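Local coordinates for protein Cow rumen GH26 endo-mannanase (PDB 6UEH) that probably cleaves internal beta-1,4-mannosidic bonds of mannans such as galactomannan, as an endo-mannanase of glycoside hydrolase family 26, at residues A[134-138]-A[411-415]; A[208-214]-A[241-245]; A[247-252]-A[280-284]. All blocks are in the same frame, centred on the assembly; numbering follows the deposited sequence.

Contact 1. Residues A[134-138]-A[411-415]; sequences TFPDF and FYTLL
F135, P136 and F138, in the loop from strand 123-132 of the accessory beta-sheet module to helix 152-164, close on F411, Y412 and L415 of helix 408-417, an outer helix of the (beta/alpha)8 barrel. The contact is apolar, with no hydrogen bond between the two segments. Between aliphatic groups, P136 CG lies 4.2 Å from L415 CD1. Aliphatic groups also meet ring edges. With L415 CG anti to the backbone nitrogen (chi1 -177°), L415 CD1 is carried off the helix to the edge of the F138 ring, 3.7 Å from F138 CE1. P136 CD meets Y412 CE1 at the edge of the tyrosine ring, 3.9 Å away. Among the rings, F138 and F411 approach from opposite directions, and F138 CE1 comes within 4.0 Å of F411 CZ, near the plane of the F411 ring. Within the helix, F411 CD2 sits over the centre of the Y412 ring, 3.6 Å above its plane, covering one face while the tyrosine edge and hydroxyl meet the loop. Further out, H442 stacks on F135 and Y165 packs edge-to-face with F138. Y412 OH, weakly bonded to H442 O, lies 3.7 Å from F135 CD1 and reaches the edge of the F138 ring in its plane, near CZ.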
loop_
_atom_site.group_PDB
_atom_site.type_symbol
_atom_site.label_atom_id
_atom_site.label_comp_id
_atom_site.label_asym_id
_atom_site.label_seq_id
_atom_site.Cartn_x
_atom_site.Cartn_y
_atom_site.Cartn_z
ATOM N N THR A 134 15.697 -10.313 9.856
ATOM C CA THR A 134 16.313 -9.002 9.990
ATOM C C THR A 134 15.496 -8.024 9.157
ATOM O O THR A 134 15.143 -8.316 8.015
ATOM C CB THR A 134 17.783 -9.000 9.536
ATOM O OG1 THR A 134 17.855 -9.308 8.140
ATOM C CG2 THR A 134 18.581 -10.033 10.315
ATOM N N PHE A 135 15.187 -6.870 9.730
ATOM C CA PHE A 135 14.259 -5.947 9.092
ATOM C C PHE A 135 14.975 -4.723 8.533
ATOM O O PHE A 135 16.061 -4.373 8.996
ATOM C CB PHE A 135 13.174 -5.534 10.091
ATOM C CG PHE A 135 12.485 -6.700 10.740
ATOM C CD1 PHE A 135 11.470 -7.374 10.082
ATOM C CD2 PHE A 135 12.866 -7.133 11.999
ATOM C CE1 PHE A 135 10.839 -8.454 10.671
ATOM C CE2 PHE A 135 12.240 -8.213 12.594
ATOM C CZ PHE A 135 11.223 -8.873 11.928
ATOM N N PRO A 136 14.377 -4.082 7.514
ATOM C CA PRO A 136 14.923 -2.844 6.956
ATOM C C PRO A 136 15.091 -1.764 8.018
ATOM O O PRO A 136 14.273 -1.672 8.933
ATOM C CB PRO A 136 13.871 -2.430 5.925
ATOM C CG PRO A 136 13.224 -3.705 5.521
ATOM C CD PRO A 136 13.195 -4.548 6.764
ATOM N N ASP A 137 16.151 -0.972 7.905
ATOM C CA ASP A 137 16.344 0.162 8.798
ATOM C C ASP A 137 15.436 1.304 8.351
ATOM O O ASP A 137 15.797 2.090 7.474
ATOM C CB ASP A 137 17.809 0.608 8.810
ATOM C CG ASP A 137 18.134 1.526 9.977
ATOM O OD1 ASP A 137 17.211 2.179 10.509
ATOM O OD2 ASP A 137 19.319 1.596 10.365
ATOM N N PHE A 138 14.256 1.385 8.959
ATOM C CA PHE A 138 13.267 2.391 8.586
ATOM C C PHE A 138 13.705 3.795 8.988
ATOM O O PHE A 138 13.315 4.779 8.359
ATOM C CB PHE A 138 11.910 2.070 9.220
ATOM C CG PHE A 138 11.346 0.739 8.809
ATOM C CD1 PHE A 138 10.950 0.514 7.500
ATOM C CD2 PHE A 138 11.201 -0.284 9.732
ATOM C CE1 PHE A 138 10.427 -0.708 7.119
ATOM C CE2 PHE A 138 10.676 -1.508 9.358
ATOM C CZ PHE A 138 10.290 -1.720 8.049
ATOM N N PHE A 411 2.983 -5.100 2.212
ATOM C CA PHE A 411 3.855 -4.035 2.687
ATOM C C PHE A 411 5.267 -4.182 2.122
ATOM O O PHE A 411 5.832 -3.228 1.590
ATOM C CB PHE A 411 3.905 -4.008 4.215
ATOM C CG PHE A 411 4.866 -2.994 4.763
ATOM C CD1 PHE A 411 4.513 -1.654 4.834
ATOM C CD2 PHE A 411 6.128 -3.375 5.196
ATOM C CE1 PHE A 411 5.400 -0.716 5.328
ATOM C CE2 PHE A 411 7.019 -2.441 5.693
ATOM C CZ PHE A 411 6.654 -1.111 5.759
ATOM N N TYR A 412 5.833 -5.379 2.220
ATOM C CA TYR A 412 7.218 -5.569 1.804
ATOM C C TYR A 412 7.371 -5.670 0.287
ATOM O O TYR A 412 8.443 -5.388 -0.247
ATOM C CB TYR A 412 7.813 -6.792 2.502
ATOM C CG TYR A 412 8.172 -6.477 3.934
ATOM C CD1 TYR A 412 9.304 -5.730 4.229
ATOM C CD2 TYR A 412 7.362 -6.884 4.985
ATOM C CE1 TYR A 412 9.633 -5.412 5.532
ATOM C CE2 TYR A 412 7.686 -6.573 6.294
ATOM C CZ TYR A 412 8.824 -5.836 6.560
ATOM O OH TYR A 412 9.155 -5.519 7.857
ATOM N N THR A 413 6.302 -6.047 -0.405
ATOM C CA THR A 413 6.303 -5.998 -1.864
ATOM C C THR A 413 6.408 -4.544 -2.326
ATOM O O THR A 413 7.221 -4.211 -3.195
ATOM C CB THR A 413 5.036 -6.645 -2.460
ATOM O OG1 THR A 413 5.026 -8.043 -2.154
ATOM C CG2 THR A 413 4.996 -6.465 -3.974
ATOM N N LEU A 414 5.591 -3.682 -1.728
ATOM C CA LEU A 414 5.628 -2.254 -2.022
ATOM C C LEU A 414 6.959 -1.637 -1.604
ATOM O O LEU A 414 7.482 -0.759 -2.286
ATOM C CB LEU A 414 4.468 -1.534 -1.327
ATOM C CG LEU A 414 3.068 -1.882 -1.835
ATOM C CD1 LEU A 414 1.995 -1.193 -1.008
ATOM C CD2 LEU A 414 2.935 -1.506 -3.300
ATOM N N LEU A 415 7.508 -2.098 -0.482
ATOM C CA LEU A 415 8.778 -1.576 0.016
ATOM C C LEU A 415 9.902 -1.852 -0.969
ATOM O O LEU A 415 10.708 -0.976 -1.276
ATOM C CB LEU A 415 9.109 -2.176 1.387
ATOM C CG LEU A 415 10.383 -1.689 2.087
ATOM C CD1 LEU A 415 10.160 -1.601 3.585
ATOM C CD2 LEU A 415 11.562 -2.608 1.784
#

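Contact 2. Residues A[208-214]-A[241-245]; sequences MNYNPLY and INVPK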
loop_
_atom_site.group_PDB
_atom_site.type_symbol
_atom_site.label_atom_id
_atom_site.label_comp_id
_atom_site.label_asym_id
_atom_site.label_seq_id
_atom_site.Cartn_x
_atom_site.Cartn_y
_atom_site.Cartn_z
ATOM N N MET A 208 -12.952 17.377 -4.241
ATOM C CA MET A 208 -13.724 17.082 -5.447
ATOM C C MET A 208 -14.762 18.152 -5.794
ATOM O O MET A 208 -15.063 18.371 -6.969
ATOM C CB MET A 208 -14.416 15.722 -5.303
ATOM C CG MET A 208 -15.325 15.615 -4.089
ATOM S SD MET A 208 -15.931 13.935 -3.832
ATOM C CE MET A 208 -16.830 13.674 -5.355
ATOM N N ASN A 209 -15.303 18.829 -4.785
ATOM C CA ASN A 209 -16.400 19.764 -5.024
ATOM C C ASN A 209 -15.949 21.147 -5.490
ATOM O O ASN A 209 -16.775 22.001 -5.806
ATOM C CB ASN A 209 -17.263 19.888 -3.768
ATOM C CG ASN A 209 -18.094 18.647 -3.519
ATOM O OD1 ASN A 209 -18.635 18.057 -4.456
ATOM N ND2 ASN A 209 -18.186 18.232 -2.259
ATOM N N TYR A 210 -14.640 21.361 -5.539
ATOM C CA TYR A 210 -14.097 22.574 -6.136
ATOM C C TYR A 210 -13.799 22.321 -7.611
ATOM O O TYR A 210 -12.648 22.407 -8.038
ATOM C CB TYR A 210 -12.827 23.025 -5.414
ATOM C CG TYR A 210 -12.987 23.311 -3.934
ATOM C CD1 TYR A 210 -13.360 24.572 -3.482
ATOM C CD2 TYR A 210 -12.740 22.324 -2.988
ATOM C CE1 TYR A 210 -13.493 24.838 -2.125
ATOM C CE2 TYR A 210 -12.869 22.578 -1.632
ATOM C CZ TYR A 210 -13.246 23.835 -1.206
ATOM O OH TYR A 210 -13.373 24.085 0.142
ATOM N N ASN A 211 -14.836 22.005 -8.382
ATOM C CA ASN A 211 -14.671 21.607 -9.782
ATOM C C ASN A 211 -15.431 22.534 -10.742
ATOM O O ASN A 211 -16.310 23.281 -10.317
ATOM C CB ASN A 211 -15.132 20.158 -9.965
ATOM C CG ASN A 211 -16.627 19.999 -9.800
ATOM O OD1 ASN A 211 -17.395 20.259 -10.729
ATOM N ND2 ASN A 211 -17.052 19.562 -8.619
ATOM N N PRO A 212 -15.087 22.496 -12.042
ATOM C CA PRO A 212 -15.728 23.404 -13.004
ATOM C C PRO A 212 -17.116 22.979 -13.491
ATOM O O PRO A 212 -17.703 23.699 -14.300
ATOM C CB PRO A 212 -14.746 23.410 -14.187
ATOM C CG PRO A 212 -13.468 22.842 -13.650
ATOM C CD PRO A 212 -13.898 21.852 -12.622
ATOM N N LEU A 213 -17.630 21.850 -13.012
ATOM C CA LEU A 213 -18.879 21.298 -13.536
ATOM C C LEU A 213 -20.085 21.587 -12.645
ATOM O O LEU A 213 -21.114 22.070 -13.115
ATOM C CB LEU A 213 -18.738 19.788 -13.733
ATOM C CG LEU A 213 -17.658 19.359 -14.728
ATOM C CD1 LEU A 213 -17.535 17.846 -14.779
ATOM C CD2 LEU A 213 -17.954 19.920 -16.112
ATOM N N TYR A 214 -19.952 21.274 -11.362
ATOM C CA TYR A 214 -21.022 21.484 -10.396
ATOM C C TYR A 214 -20.438 22.052 -9.107
ATOM O O TYR A 214 -20.983 21.856 -8.021
ATOM C CB TYR A 214 -21.765 20.174 -10.120
ATOM C CG TYR A 214 -20.856 19.023 -9.741
ATOM C CD1 TYR A 214 -20.282 18.215 -10.715
ATOM C CD2 TYR A 214 -20.569 18.746 -8.411
ATOM C CE1 TYR A 214 -19.449 17.165 -10.377
ATOM C CE2 TYR A 214 -19.734 17.694 -8.061
ATOM C CZ TYR A 214 -19.178 16.907 -9.048
ATOM O OH TYR A 214 -18.347 15.861 -8.709
ATOM N N ILE A 241 -11.841 14.182 -8.711
ATOM C CA ILE A 241 -12.259 15.103 -9.760
ATOM C C ILE A 241 -13.015 14.370 -10.872
ATOM O O ILE A 241 -12.499 13.434 -11.490
ATOM C CB ILE A 241 -11.046 15.877 -10.349
ATOM C CG1 ILE A 241 -11.490 16.783 -11.502
ATOM C CG2 ILE A 241 -9.927 14.928 -10.778
ATOM C CD1 ILE A 241 -12.441 17.890 -11.081
ATOM N N ASN A 242 -14.254 14.793 -11.102
ATOM C CA ASN A 242 -15.107 14.182 -12.115
ATOM C C ASN A 242 -14.900 14.772 -13.506
ATOM O O ASN A 242 -14.387 15.878 -13.658
ATOM C CB ASN A 242 -16.586 14.328 -11.733
ATOM C CG ASN A 242 -17.001 13.400 -10.605
ATOM O OD1 ASN A 242 -16.251 13.175 -9.654
ATOM N ND2 ASN A 242 -18.206 12.852 -10.713
ATOM N N VAL A 243 -15.308 14.016 -14.520
ATOM C CA VAL A 243 -15.391 14.526 -15.883
ATOM C C VAL A 243 -16.833 14.358 -16.354
ATOM O O VAL A 243 -17.569 13.543 -15.798
ATOM C CB VAL A 243 -14.428 13.790 -16.842
ATOM C CG1 VAL A 243 -12.981 13.977 -16.399
ATOM C CG2 VAL A 243 -14.787 12.310 -16.933
ATOM N N PRO A 244 -17.253 15.139 -17.364
ATOM C CA PRO A 244 -18.595 14.909 -17.910
ATOM C C PRO A 244 -18.706 13.528 -18.546
ATOM O O PRO A 244 -17.778 13.109 -19.237
ATOM C CB PRO A 244 -18.745 16.011 -18.966
ATOM C CG PRO A 244 -17.761 17.061 -18.566
ATOM C CD PRO A 244 -16.608 16.319 -17.964
ATOM N N LYS A 245 -19.810 12.827 -18.302
ATOM C CA LYS A 245 -20.039 11.532 -18.931
ATOM C C LYS A 245 -20.116 11.697 -20.443
ATOM O O LYS A 245 -19.428 11.004 -21.192
ATOM C CB LYS A 245 -21.323 10.885 -18.409
ATOM C CG LYS A 245 -21.295 10.495 -16.944
ATOM C CD LYS A 245 -22.615 9.849 -16.546
ATOM C CE LYS A 245 -22.624 9.429 -15.087
ATOM N NZ LYS A 245 -23.927 8.815 -14.707
HETATM O O HOH W 1 -15.526 16.568 -9.288
#
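L213 packs across P244 at about a right angle, joining the loop after strand 202-206 of the (beta/alpha)8 barrel, folded by an Asx turn at N211, to the segment after strand 234-238 that holds the short strand 243-244. The leucine uses both branches: L213 CD1 lies 3.7 Å from P244 CD, and CD2 touches P244 CG. I241 turns its CG1 anti to the backbone N (chi1 177°) and brings I241 CD1 to within 3.7 Å of N211 CB. Y214 sets its ring edge toward N242 CB. A water bridges the segments, accepting from N242 N at 2.8 Å and also bonded to Y214 OH and M208 O. The shell behind is built by the N211 amide. N211 OD1 accepts from both L213 N and Y214 N, the latter at 2.8 Å and nearly straight (171°). N211 ND2 lies over one face of the Y214 ring, offset toward its rim, and donates to a lone pair of M208 O, 2.8 Å away. Replacing N211 by an alanine would probably leave both N-H groups and M208 O without these mates and free the turn to shift L213 off P244. Farther out, W328 NE1 donates a hydrogen bond to I241 O.

Contact 3. Residues A[247-252]-A[280-284]; sequences FDSYEL and KENDY
K280 NZ is gripped by two backbone carbonyls of the turn 247-252, donating to Y250 O at 2.6 Å and to F247 O at 2.8 Å. The first bond arrives in the carbonyl plane, the second nearly along the C=O axis. The lysine belongs to the opening turn of barrel helix 280-301, whereas 247-252 lies in the long loop between strands 243-244 and 261-262. A bend at chi3 (60°) in an otherwise extended chain lays K280 over one face of F247. K280 CE makes a CH-pi contact 4.0 Å from the F247 ring centroid, and K280 NZ adds a cation-pi interaction at 4.9 Å. E281 reaches the same ring obliquely, E281 CD 3.4 Å from F247 CE2, while its OE2 is bonded to K270 N. Farther along the helix, L252 CD1 presses against D283 CB at 3.5 Å, and the Y250 and Y284 rings lie steeply inclined, with Y250 OH 3.7 Å from Y284 CD1. Y284 OH is itself bonded to N242 O. The ammonium group thus ties two carbonyls of the turn to the start of the helix, and these oxygens, together with the F247 ring face and the nearby D248 carboxylate, would be expected to favour its charged form.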
loop_
_atom_site.group_PDB
_atom_site.type_symbol
_atom_site.label_atom_id
_atom_site.label_comp_id
_atom_site.label_asym_id
_atom_site.label_seq_id
_atom_site.Cartn_x
_atom_site.Cartn_y
_atom_site.Cartn_z
ATOM N N PHE A 247 -18.935 13.838 -22.932
ATOM C CA PHE A 247 -17.938 14.878 -23.143
ATOM C C PHE A 247 -17.983 15.441 -24.560
ATOM O O PHE A 247 -17.445 16.517 -24.820
ATOM C CB PHE A 247 -16.540 14.339 -22.837
ATOM C CG PHE A 247 -15.512 15.412 -22.622
ATOM C CD1 PHE A 247 -15.591 16.252 -21.523
ATOM C CD2 PHE A 247 -14.463 15.577 -23.511
ATOM C CE1 PHE A 247 -14.645 17.240 -21.316
ATOM C CE2 PHE A 247 -13.512 16.563 -23.309
ATOM C CZ PHE A 247 -13.605 17.395 -22.211
ATOM N N ASP A 248 -18.629 14.719 -25.472
ATOM C CA ASP A 248 -18.741 15.167 -26.857
ATOM C C ASP A 248 -19.570 16.442 -26.971
ATOM O O ASP A 248 -19.223 17.349 -27.727
ATOM C CB ASP A 248 -19.356 14.072 -27.734
ATOM C CG ASP A 248 -18.427 12.890 -27.933
ATOM O OD1 ASP A 248 -17.196 13.067 -27.801
ATOM O OD2 ASP A 248 -18.926 11.783 -28.228
ATOM N N SER A 249 -20.664 16.509 -26.218
ATOM C CA SER A 249 -21.561 17.658 -26.286
ATOM C C SER A 249 -21.156 18.744 -25.296
ATOM O O SER A 249 -21.669 19.862 -25.346
ATOM C CB SER A 249 -23.007 17.230 -26.025
ATOM O OG SER A 249 -23.185 16.846 -24.675
ATOM N N TYR A 250 -20.239 18.410 -24.395
ATOM C CA TYR A 250 -19.771 19.368 -23.402
ATOM C C TYR A 250 -18.966 20.497 -24.038
ATOM O O TYR A 250 -18.179 20.275 -24.956
ATOM C CB TYR A 250 -18.925 18.666 -22.335
ATOM C CG TYR A 250 -18.233 19.617 -21.383
ATOM C CD1 TYR A 250 -18.923 20.195 -20.324
ATOM C CD2 TYR A 250 -16.889 19.940 -21.544
ATOM C CE1 TYR A 250 -18.295 21.068 -19.451
ATOM C CE2 TYR A 250 -16.254 20.812 -20.679
ATOM C CZ TYR A 250 -16.961 21.372 -19.633
ATOM O OH TYR A 250 -16.330 22.241 -18.769
ATOM N N GLU A 251 -19.184 21.712 -23.544
ATOM C CA GLU A 251 -18.347 22.853 -23.893
ATOM C C GLU A 251 -17.876 23.523 -22.607
ATOM O O GLU A 251 -18.547 23.441 -21.579
ATOM C CB GLU A 251 -19.106 23.844 -24.781
ATOM C CG GLU A 251 -19.899 23.182 -25.892
ATOM C CD GLU A 251 -20.509 24.176 -26.856
ATOM O OE1 GLU A 251 -20.689 25.352 -26.468
ATOM O OE2 GLU A 251 -20.819 23.776 -27.999
ATOM N N LEU A 252 -16.713 24.163 -22.659
ATOM C CA LEU A 252 -16.144 24.802 -21.477
ATOM C C LEU A 252 -17.098 25.842 -20.897
ATOM O O LEU A 252 -17.623 26.685 -21.619
ATOM C CB LEU A 252 -14.803 25.452 -21.812
ATOM C CG LEU A 252 -13.684 24.528 -22.290
ATOM C CD1 LEU A 252 -12.448 25.346 -22.623
ATOM C CD2 LEU A 252 -13.371 23.473 -21.239
ATOM N N LYS A 280 -9.990 19.703 -25.877
ATOM C CA LYS A 280 -10.975 20.072 -24.866
ATOM C C LYS A 280 -10.707 19.328 -23.560
ATOM O O LYS A 280 -10.968 19.851 -22.476
ATOM C CB LYS A 280 -12.395 19.786 -25.366
ATOM C CG LYS A 280 -13.494 20.289 -24.438
ATOM C CD LYS A 280 -14.856 20.216 -25.107
ATOM C CE LYS A 280 -15.211 18.792 -25.500
ATOM N NZ LYS A 280 -16.485 18.738 -26.270
ATOM N N GLU A 281 -10.184 18.108 -23.671
ATOM C CA GLU A 281 -9.778 17.339 -22.501
ATOM C C GLU A 281 -8.741 18.109 -21.694
ATOM O O GLU A 281 -8.833 18.206 -20.470
ATOM C CB GLU A 281 -9.214 15.975 -22.908
ATOM C CG GLU A 281 -10.262 14.906 -23.205
ATOM C CD GLU A 281 -10.779 14.957 -24.627
ATOM O OE1 GLU A 281 -10.444 15.915 -25.358
ATOM O OE2 GLU A 281 -11.524 14.030 -25.017
ATOM N N ASN A 282 -7.755 18.663 -22.394
ATOM C CA ASN A 282 -6.690 19.419 -21.749
ATOM C C ASN A 282 -7.201 20.721 -21.144
ATOM O O ASN A 282 -6.781 21.114 -20.054
ATOM C CB ASN A 282 -5.570 19.710 -22.748
ATOM C CG ASN A 282 -4.424 20.484 -22.131
ATOM O OD1 ASN A 282 -4.193 21.645 -22.466
ATOM N ND2 ASN A 282 -3.699 19.843 -21.219
ATOM N N ASP A 283 -8.108 21.388 -21.855
ATOM C CA ASP A 283 -8.692 22.631 -21.369
ATOM C C ASP A 283 -9.502 22.401 -20.095
ATOM O O ASP A 283 -9.417 23.189 -19.151
ATOM C CB ASP A 283 -9.573 23.274 -22.443
ATOM C CG ASP A 283 -8.766 23.930 -23.551
ATOM O OD1 ASP A 283 -7.561 24.196 -23.345
ATOM O OD2 ASP A 283 -9.345 24.193 -24.624
ATOM N N TYR A 284 -10.287 21.325 -20.067
ATOM C CA TYR A 284 -11.053 21.001 -18.865
ATOM C C TYR A 284 -10.128 20.641 -17.711
ATOM O O TYR A 284 -10.290 21.142 -16.597
ATOM C CB TYR A 284 -12.033 19.848 -19.097
ATOM C CG TYR A 284 -12.699 19.438 -17.803
ATOM C CD1 TYR A 284 -13.698 20.223 -17.242
ATOM C CD2 TYR A 284 -12.298 18.296 -17.119
ATOM C CE1 TYR A 284 -14.296 19.874 -16.049
ATOM C CE2 TYR A 284 -12.893 17.938 -15.920
ATOM C CZ TYR A 284 -13.890 18.731 -15.391
ATOM O OH TYR A 284 -14.485 18.384 -14.198
HETATM O O HOH W 2 -15.095 15.827 -27.578
#

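Overall arrangement
Contacts 2 and 3 adjoin, their centres 12 Å apart, and share a probable hydrogen bond as well as the packing of L213 against Y250 and Y284. Contact 2 joins two segments that follow neighbouring barrel strands, whereas contact 3 packs a loop on helix 280-301. Contact 1 joins different parts, the link after the accessory module and helix 408-417, and its centre lies about 38 and 44 Å from those of contacts 2 and 3. Contact 2 is the most buried and relies on an amide-braced turn and a bridging water. Contact 3, partly buried with exposed residues at its margin, centres on a lysine, probably charged, that donates to two backbone carbonyls. Contact 1, also partly buried, is made by rings and aliphatic groups.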